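Local coordinates for protein geranylgeranyl pyrophosphate synthase (Corynebacterium glutamicum, PDB 3LMD) that probably lengthens allylic prenyl diphosphates by magnesium-dependent addition of isopentenyl diphosphate in isoprenoid biosynthesis, as other FPP/GGPP synthases do, at residues A[190-195]-A[235-240]; A[159-164]-A[211-216]; A[68-73]-A[111-116]. All coordinates share one frame; numbering follows the deposited sequence.

Contact 1 (A[190-195]-A[235-240])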
loop_
_atom_site.group_PDB
_atom_site.type_symbol
_atom_site.label_atom_id
_atom_site.label_comp_id
_atom_site.label_asym_id
_atom_site.label_seq_id
_atom_site.Cartn_x
_atom_site.Cartn_y
_atom_site.Cartn_z
ATOM N N GLU A 190 14.453 18.832 -15.518
ATOM C CA GLU A 190 13.004 18.577 -15.410
ATOM C C GLU A 190 12.723 17.264 -14.667
ATOM O O GLU A 190 11.799 17.186 -13.847
ATOM C CB GLU A 190 12.360 18.516 -16.801
ATOM C CG GLU A 190 12.378 19.841 -17.534
ATOM C CD GLU A 190 11.586 19.811 -18.838
ATOM O OE1 GLU A 190 11.119 18.725 -19.244
ATOM O OE2 GLU A 190 11.431 20.885 -19.458
ATOM N N HIS A 191 13.486 16.221 -14.987
ATOM C CA HIS A 191 13.365 14.942 -14.289
ATOM C C HIS A 191 13.613 15.111 -12.792
ATOM O O HIS A 191 12.831 14.656 -11.961
ATOM C CB HIS A 191 14.369 13.925 -14.859
ATOM C CG HIS A 191 14.414 12.629 -14.111
ATOM N ND1 HIS A 191 13.400 11.694 -14.177
ATOM C CD2 HIS A 191 15.347 12.114 -13.273
ATOM C CE1 HIS A 191 13.717 10.653 -13.428
ATOM N NE2 HIS A 191 14.900 10.878 -12.877
ATOM N N TYR A 192 14.728 15.752 -12.451
ATOM C CA TYR A 192 15.093 15.954 -11.073
ATOM C C TYR A 192 13.985 16.722 -10.386
ATOM O O TYR A 192 13.580 16.372 -9.302
ATOM C CB TYR A 192 16.412 16.745 -10.980
ATOM C CG TYR A 192 16.728 17.325 -9.611
ATOM C CD1 TYR A 192 17.511 16.625 -8.708
ATOM C CD2 TYR A 192 16.311 18.614 -9.266
ATOM C CE1 TYR A 192 17.825 17.157 -7.462
ATOM C CE2 TYR A 192 16.602 19.158 -8.029
ATOM C CZ TYR A 192 17.379 18.432 -7.134
ATOM O OH TYR A 192 17.689 18.963 -5.899
ATOM N N THR A 193 13.503 17.776 -11.027
ATOM C CA THR A 193 12.475 18.630 -10.422
ATOM C C THR A 193 11.181 17.846 -10.181
ATOM O O THR A 193 10.555 17.974 -9.109
ATOM C CB THR A 193 12.171 19.861 -11.292
ATOM O OG1 THR A 193 13.341 20.673 -11.365
ATOM C CG2 THR A 193 11.013 20.700 -10.683
ATOM N N ASN A 194 10.787 17.044 -11.161
ATOM C CA ASN A 194 9.566 16.223 -11.054
ATOM C C ASN A 194 9.678 15.190 -9.955
ATOM O O ASN A 194 8.739 14.974 -9.205
ATOM C CB ASN A 194 9.273 15.498 -12.374
ATOM C CG ASN A 194 8.792 16.434 -13.459
ATOM O OD1 ASN A 194 8.215 17.461 -13.177
ATOM N ND2 ASN A 194 9.039 16.081 -14.701
ATOM N N VAL A 195 10.832 14.525 -9.870
ATOM C CA VAL A 195 11.049 13.581 -8.790
ATOM C C VAL A 195 10.866 14.212 -7.404
ATOM O O VAL A 195 10.149 13.652 -6.571
ATOM C CB VAL A 195 12.404 12.879 -8.885
ATOM C CG1 VAL A 195 12.648 12.064 -7.599
ATOM C CG2 VAL A 195 12.426 11.951 -10.131
ATOM N N ILE A 235 12.432 23.612 -1.616
ATOM C CA ILE A 235 13.528 24.293 -0.945
ATOM C C ILE A 235 14.316 23.324 -0.077
ATOM O O ILE A 235 15.548 23.280 -0.161
ATOM C CB ILE A 235 13.009 25.474 -0.118
ATOM C CG1 ILE A 235 12.452 26.562 -1.048
ATOM C CG2 ILE A 235 14.100 26.030 0.825
ATOM C CD1 ILE A 235 11.660 27.661 -0.254
ATOM N N PHE A 236 13.630 22.518 0.736
ATOM C CA PHE A 236 14.350 21.574 1.623
ATOM C C PHE A 236 15.305 20.675 0.847
ATOM O O PHE A 236 16.441 20.477 1.250
ATOM C CB PHE A 236 13.370 20.665 2.400
ATOM C CG PHE A 236 12.627 21.370 3.519
ATOM C CD1 PHE A 236 13.046 22.589 3.990
ATOM C CD2 PHE A 236 11.517 20.785 4.107
ATOM C CE1 PHE A 236 12.359 23.239 5.024
ATOM C CE2 PHE A 236 10.833 21.430 5.132
ATOM C CZ PHE A 236 11.262 22.656 5.585
ATOM N N GLN A 237 14.808 20.078 -0.234
ATOM C CA GLN A 237 15.590 19.086 -0.959
ATOM C C GLN A 237 16.745 19.740 -1.755
ATOM O O GLN A 237 17.837 19.204 -1.798
ATOM C CB GLN A 237 14.695 18.293 -1.919
ATOM C CG GLN A 237 15.451 17.124 -2.562
ATOM C CD GLN A 237 15.933 16.136 -1.502
ATOM O OE1 GLN A 237 15.119 15.496 -0.856
ATOM N NE2 GLN A 237 17.255 16.054 -1.283
ATOM N N ILE A 238 16.490 20.868 -2.417
ATOM C CA ILE A 238 17.564 21.502 -3.160
ATOM C C ILE A 238 18.651 22.000 -2.196
ATOM O O ILE A 238 19.850 21.850 -2.461
ATOM C CB ILE A 238 17.060 22.663 -4.049
ATOM C CG1 ILE A 238 16.046 22.123 -5.078
ATOM C CG2 ILE A 238 18.289 23.289 -4.808
ATOM C CD1 ILE A 238 15.291 23.174 -5.812
ATOM N N VAL A 239 18.238 22.579 -1.068
ATOM C CA VAL A 239 19.204 23.079 -0.112
ATOM C C VAL A 239 20.060 21.900 0.410
ATOM O O VAL A 239 21.287 22.010 0.501
ATOM C CB VAL A 239 18.525 23.873 1.066
ATOM C CG1 VAL A 239 19.508 24.031 2.241
ATOM C CG2 VAL A 239 18.058 25.280 0.597
ATOM N N ASP A 240 19.416 20.778 0.739
ATOM C CA ASP A 240 20.139 19.565 1.164
ATOM C C ASP A 240 21.156 19.129 0.094
ATOM O O ASP A 240 22.292 18.704 0.396
ATOM C CB ASP A 240 19.158 18.394 1.389
ATOM C CG ASP A 240 18.458 18.443 2.740
ATOM O OD1 ASP A 240 18.810 19.289 3.585
ATOM O OD2 ASP A 240 17.555 17.606 2.961
#

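Contact 2 (A[159-164]-A[211-216])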
loop_
_atom_site.group_PDB
_atom_site.type_symbol
_atom_site.label_atom_id
_atom_site.label_comp_id
_atom_site.label_asym_id
_atom_site.label_seq_id
_atom_site.Cartn_x
_atom_site.Cartn_y
_atom_site.Cartn_z
ATOM N N THR A 159 -14.800 11.761 3.158
ATOM C CA THR A 159 -14.389 11.358 1.803
ATOM C C THR A 159 -13.482 12.368 1.119
ATOM O O THR A 159 -12.682 11.975 0.245
ATOM C CB THR A 159 -15.611 11.094 0.876
ATOM O OG1 THR A 159 -16.425 12.261 0.836
ATOM C CG2 THR A 159 -16.432 9.958 1.386
ATOM N N ASP A 160 -13.587 13.657 1.448
ATOM C CA ASP A 160 -12.700 14.641 0.838
ATOM C C ASP A 160 -11.243 14.363 1.243
ATOM O O ASP A 160 -10.321 14.598 0.466
ATOM C CB ASP A 160 -13.122 16.061 1.226
ATOM C CG ASP A 160 -14.505 16.441 0.669
ATOM O OD1 ASP A 160 -15.030 15.727 -0.221
ATOM O OD2 ASP A 160 -15.056 17.458 1.122
ATOM N N THR A 161 -11.048 13.879 2.473
ATOM C CA THR A 161 -9.690 13.528 2.917
ATOM C C THR A 161 -9.199 12.334 2.128
ATOM O O THR A 161 -8.022 12.276 1.691
ATOM C CB THR A 161 -9.650 13.230 4.437
ATOM O OG1 THR A 161 -9.953 14.450 5.133
ATOM C CG2 THR A 161 -8.243 12.678 4.900
ATOM N N VAL A 162 -10.096 11.379 1.921
ATOM C CA VAL A 162 -9.743 10.156 1.193
ATOM C C VAL A 162 -9.364 10.496 -0.273
ATOM O O VAL A 162 -8.404 9.963 -0.810
ATOM C CB VAL A 162 -10.888 9.114 1.215
ATOM C CG1 VAL A 162 -10.532 7.856 0.389
ATOM C CG2 VAL A 162 -11.214 8.681 2.691
ATOM N N ALA A 163 -10.134 11.382 -0.903
ATOM C CA ALA A 163 -9.893 11.780 -2.295
ATOM C C ALA A 163 -8.540 12.464 -2.383
ATOM O O ALA A 163 -7.735 12.206 -3.302
ATOM C CB ALA A 163 -10.986 12.750 -2.746
ATOM N N HIS A 164 -8.279 13.353 -1.424
ATOM C CA HIS A 164 -7.007 14.066 -1.387
ATOM C C HIS A 164 -5.848 13.103 -1.132
ATOM O O HIS A 164 -4.790 13.205 -1.758
ATOM C CB HIS A 164 -7.038 15.157 -0.316
ATOM C CG HIS A 164 -5.721 15.817 -0.114
ATOM N ND1 HIS A 164 -5.282 16.853 -0.913
ATOM C CD2 HIS A 164 -4.716 15.559 0.762
ATOM C CE1 HIS A 164 -4.068 17.218 -0.525
ATOM N NE2 HIS A 164 -3.704 16.449 0.488
ATOM N N GLY A 211 -4.296 20.044 7.463
ATOM C CA GLY A 211 -4.304 20.775 8.729
ATOM C C GLY A 211 -5.252 21.955 8.636
ATOM O O GLY A 211 -6.083 22.148 9.519
ATOM N N ALA A 212 -5.159 22.720 7.551
ATOM C CA ALA A 212 -6.019 23.890 7.383
ATOM C C ALA A 212 -7.477 23.479 7.138
ATOM O O ALA A 212 -8.400 24.073 7.709
ATOM C CB ALA A 212 -5.509 24.789 6.248
ATOM N N MET A 213 -7.697 22.478 6.287
ATOM C CA MET A 213 -9.059 22.090 5.949
ATOM C C MET A 213 -9.822 21.560 7.168
ATOM O O MET A 213 -10.990 21.928 7.384
ATOM C CB MET A 213 -9.106 21.050 4.817
ATOM C CG MET A 213 -10.576 20.687 4.388
ATOM S SD MET A 213 -11.300 19.320 5.329
ATOM C CE MET A 213 -10.529 17.988 4.321
ATOM N N HIS A 214 -9.197 20.666 7.929
ATOM C CA HIS A 214 -9.841 20.121 9.131
ATOM C C HIS A 214 -10.015 21.124 10.269
ATOM O O HIS A 214 -10.798 20.879 11.180
ATOM C CB HIS A 214 -9.177 18.833 9.630
ATOM C CG HIS A 214 -9.488 17.651 8.769
ATOM N ND1 HIS A 214 -10.732 17.064 8.745
ATOM C CD2 HIS A 214 -8.763 17.038 7.801
ATOM C CE1 HIS A 214 -10.745 16.088 7.850
ATOM N NE2 HIS A 214 -9.558 16.053 7.261
ATOM N N ALA A 215 -9.305 22.245 10.202
ATOM C CA ALA A 215 -9.516 23.326 11.154
ATOM C C ALA A 215 -10.614 24.287 10.686
ATOM O O ALA A 215 -10.938 25.267 11.385
ATOM C CB ALA A 215 -8.233 24.078 11.378
ATOM N N GLY A 216 -11.176 24.008 9.511
ATOM C CA GLY A 216 -12.189 24.864 8.894
ATOM C C GLY A 216 -11.694 26.202 8.359
ATOM O O GLY A 216 -12.460 27.154 8.293
#

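Contact 3 (A[68-73]-A[111-116])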
loop_
_atom_site.group_PDB
_atom_site.type_symbol
_atom_site.label_atom_id
_atom_site.label_comp_id
_atom_site.label_asym_id
_atom_site.label_seq_id
_atom_site.Cartn_x
_atom_site.Cartn_y
_atom_site.Cartn_z
ATOM N N HIS A 68 9.982 -2.765 15.634
ATOM C CA HIS A 68 11.386 -2.900 15.368
ATOM C C HIS A 68 11.897 -2.032 14.251
ATOM O O HIS A 68 13.052 -1.697 14.225
ATOM C CB HIS A 68 11.802 -4.341 15.169
ATOM C CG HIS A 68 13.283 -4.510 15.035
ATOM N ND1 HIS A 68 14.174 -3.979 15.939
ATOM C CD2 HIS A 68 14.033 -5.119 14.088
ATOM C CE1 HIS A 68 15.406 -4.261 15.566
ATOM N NE2 HIS A 68 15.349 -4.953 14.444
ATOM N N LEU A 69 11.034 -1.673 13.325
ATOM C CA LEU A 69 11.379 -0.793 12.209
ATOM C C LEU A 69 11.149 0.663 12.565
ATOM O O LEU A 69 11.605 1.558 11.868
ATOM C CB LEU A 69 10.528 -1.119 10.981
ATOM C CG LEU A 69 10.947 -2.264 10.066
ATOM C CD1 LEU A 69 9.822 -2.569 9.083
ATOM C CD2 LEU A 69 12.227 -1.898 9.330
ATOM N N THR A 70 10.423 0.900 13.648
ATOM C CA THR A 70 10.112 2.265 14.049
ATOM C C THR A 70 11.351 2.911 14.645
ATOM O O THR A 70 11.794 2.535 15.729
ATOM C CB THR A 70 8.941 2.308 15.056
ATOM O OG1 THR A 70 7.756 1.806 14.423
ATOM C CG2 THR A 70 8.692 3.733 15.541
ATOM N N ARG A 71 11.914 3.874 13.920
ATOM C CA ARG A 71 13.148 4.532 14.329
ATOM C C ARG A 71 12.871 5.758 15.199
ATOM O O ARG A 71 12.524 6.820 14.684
ATOM C CB ARG A 71 13.953 4.946 13.094
ATOM C CG ARG A 71 13.211 5.927 12.193
ATOM C CD ARG A 71 14.048 6.365 10.993
ATOM N NE ARG A 71 13.453 7.527 10.328
ATOM C CZ ARG A 71 13.861 8.014 9.155
ATOM N NH1 ARG A 71 14.869 7.437 8.496
ATOM N NH2 ARG A 71 13.257 9.078 8.636
ATOM N N ALA A 72 13.018 5.614 16.515
ATOM C CA ALA A 72 12.894 6.762 17.406
ATOM C C ALA A 72 13.384 7.996 16.650
ATOM O O ALA A 72 14.566 8.099 16.317
ATOM C CB ALA A 72 13.706 6.549 18.679
ATOM N N GLY A 73 12.472 8.922 16.368
ATOM C CA GLY A 73 12.775 10.037 15.473
ATOM C C GLY A 73 13.265 11.314 16.130
ATOM O O GLY A 73 14.382 11.763 15.878
ATOM N N THR A 111 5.808 5.018 3.134
ATOM C CA THR A 111 6.636 5.432 2.006
ATOM C C THR A 111 8.104 5.109 2.166
ATOM O O THR A 111 8.736 4.551 1.256
ATOM C CB THR A 111 6.455 6.962 1.889
ATOM O OG1 THR A 111 5.574 7.228 0.814
ATOM C CG2 THR A 111 7.781 7.707 1.771
ATOM N N LEU A 112 8.644 5.459 3.330
ATOM C CA LEU A 112 9.994 5.094 3.695
ATOM C C LEU A 112 10.231 3.603 3.708
ATOM O O LEU A 112 11.264 3.122 3.243
ATOM C CB LEU A 112 10.356 5.644 5.080
ATOM C CG LEU A 112 10.655 7.142 5.145
ATOM C CD1 LEU A 112 10.898 7.562 6.609
ATOM C CD2 LEU A 112 11.852 7.516 4.257
ATOM N N TYR A 113 9.317 2.857 4.299
ATOM C CA TYR A 113 9.513 1.417 4.369
ATOM C C TYR A 113 9.580 0.813 2.975
ATOM O O TYR A 113 10.422 -0.058 2.715
ATOM C CB TYR A 113 8.439 0.769 5.234
ATOM C CG TYR A 113 8.463 1.348 6.630
ATOM C CD1 TYR A 113 9.509 2.191 7.022
ATOM C CD2 TYR A 113 7.464 1.074 7.551
ATOM C CE1 TYR A 113 9.566 2.749 8.299
ATOM C CE2 TYR A 113 7.511 1.622 8.848
ATOM C CZ TYR A 113 8.571 2.456 9.210
ATOM O OH TYR A 113 8.643 3.015 10.474
ATOM N N HIS A 114 8.746 1.284 2.046
ATOM C CA HIS A 114 8.817 0.756 0.671
ATOM C C HIS A 114 10.037 1.288 -0.076
ATOM O O HIS A 114 10.633 0.591 -0.891
ATOM C CB HIS A 114 7.548 1.074 -0.117
ATOM C CG HIS A 114 6.368 0.237 0.274
ATOM N ND1 HIS A 114 6.384 -0.620 1.358
ATOM C CD2 HIS A 114 5.134 0.130 -0.271
ATOM C CE1 HIS A 114 5.209 -1.221 1.457
ATOM N NE2 HIS A 114 4.434 -0.784 0.479
ATOM N N ASP A 115 10.392 2.536 0.181
ATOM C CA ASP A 115 11.624 3.105 -0.383
ATOM C C ASP A 115 12.858 2.348 0.035
ATOM O O ASP A 115 13.714 2.067 -0.796
ATOM C CB ASP A 115 11.818 4.545 0.071
ATOM C CG ASP A 115 11.348 5.522 -0.940
ATOM O OD1 ASP A 115 11.096 5.093 -2.083
ATOM O OD2 ASP A 115 11.241 6.723 -0.598
ATOM N N ASP A 116 12.988 2.088 1.330
ATOM C CA ASP A 116 14.172 1.415 1.866
ATOM C C ASP A 116 14.386 0.031 1.237
ATOM O O ASP A 116 15.521 -0.379 0.992
ATOM C CB ASP A 116 14.117 1.319 3.395
ATOM C CG ASP A 116 14.205 2.692 4.089
ATOM O OD1 ASP A 116 14.313 3.745 3.405
ATOM O OD2 ASP A 116 14.161 2.715 5.340
#

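Contact 1 (A[190-195]-A[235-240])
Tyr192 reaches from helix 188-214 to the backbone of helix 219-246 at Ile238, a helix-to-helix bridge in the core of the all-helical isoprenoid synthase fold. The receiving segment, 235-240, runs into an Asp-Asp-x-x-Asp sequence beginning at Asp240 and Asp241, the second aspartate-rich motif of this family. Contact is made almost entirely by the end of the tyrosine: Tyr192 OH lies 3.7 Å from Ile238 CG1 and equally close to Ile238 CA. The isoleucine methylene sits at the edge of the ring, near its plane, and Tyr192 CE2 is 4.2 Å from Ile238 CG1. Neither ring face is used by Ile238. The CB bond of the tyrosine runs alongside the other segment, and the long side chain, with CG anti to the backbone N (chi1 165°), brings OH against Ile238. Val317 and Tyr320 of helix 309-328 also touch Ile238.

The phenol oxygen makes no hydrogen bond within the two segments; Gln237 O, 4.1 Å from Tyr192 OH, is too far for one. Its partner is Asp241, just beyond the second segment. Two bonds to that carboxylate would restrain its rotation, consistent with a second-shell role for Tyr192 and Gln237 if Asp241 binds metal as in relatives. The carboxylate is divided between them: Tyr192 OH bonds to Asp241 OD2, while Gln237, its chain folding back at chi2 (61°) and chi3 (66°), bonds through NE2 to Asp241 OD1.

Contact 2 (A[159-164]-A[211-216])
Thr161 OG1 and His214 NE2 lie 2.7 Å apart, a short hydrogen bond between the first turn of helix 159-181 and the last turn of helix 188-214. These consecutive helices form an antiparallel hairpin, so the beginning of one meets the end of the other, and the bond spans a gap of 9.1 Å between the CA atoms of Thr161 and His214. The hydroxyl arrives at the imidazole edge, near the ring plane, and the two side chains meet at about a right angle. It leans to one side of the nitrogen: Thr161 OG1 is 3.3 Å from His214 CE1 but 3.9 Å from His214 CD2.

One face of the imidazole carries the methyl of its own neighbour, with Met213 CE 3.6 Å above the His214 ring plane and displaced toward the rim. Bends at chi2 (-89°) and chi3 (-83°) curl the methionine into this position, where Met213 CE also comes within 3.7 Å of Thr161 OG1. Val97 and Ala100 of helix 95-118 and Leu157 of helix 132-157 pack on the histidine as well. Just beyond it, Gly216 closes the helix in a Schellman motif with positive phi. On the other flank of the threonine's helix, Val162 and Ala163 pack on Ser151 and Ser155 of the second subunit.

Either group could be the donor. The bond would suit a neutral imidazole accepting at NE2 with its hydrogen on ND1, or a ring, neutral or charged, that carries a hydrogen on NE2, the hydroxyl then acting as acceptor.

Contact 3 (A[68-73]-A[111-116])
Tyr113 points its hydroxyl at the end of helix 60-69, where Tyr113 OH comes 3.6 Å from Leu69 O without a hydrogen bond and 3.9 Å from Thr70 CA. Its CG stands anti to the carbonyl carbon, beside the backbone N (chi1 -59°), which swings the ring out so that OH meets that helix end. Leu69 O approaches the ring obliquely, while Leu69 CB is 4.4 Å from Tyr113 CZ; Ala142 and Leu146 of helix 132-157 also pack on the tyrosine. Thr70 turns its CB away from 111-116 and bonds through OG1 to Val66 O, tying the departing chain to the last helical turn.

Arg71 is poorly ordered and its position uncertain. As modelled, it follows an extended path from a chi1 of 61°, and Leu112 CD1 lies over one guanidinium face, 3.5 Å from Arg71 NH2. Asp116 makes no salt bridge, Arg71 NH1 and Asp116 OD2 being 5.7 Å apart. Asp115 OD1 is hydrogen-bonded to Gln176 NE2 of helix 159-181. Asp115 and Asp119 bind calcium in this protein, although no ion is bound to this chain; they belong to the first aspartate-rich motif, DDxxD, of trans-prenyl diphosphate synthases.

How the contacts relate
Contacts 1 and 3 illustrate how a bundle of long helices can approach a metal site from two directions. Contact 3 contains Asp115 of the first aspartate-rich motif, and contact 1 leads into the second, which probably faces it as in relatives; their nearest atoms are about 9 Å apart, and the side chain of Gln237 is about 10 Å from that of Asp115 and about 11 Å from that of Asp119. Contact 2 stands apart, away from the metal-binding residues, with its centre about 26 Å from that of contact 1 and about 25 Å from that of contact 3. Helix 188-214 nevertheless joins contacts 1 and 2, running from the buried contact to the end that meets 159-164, the segment packed on the second subunit.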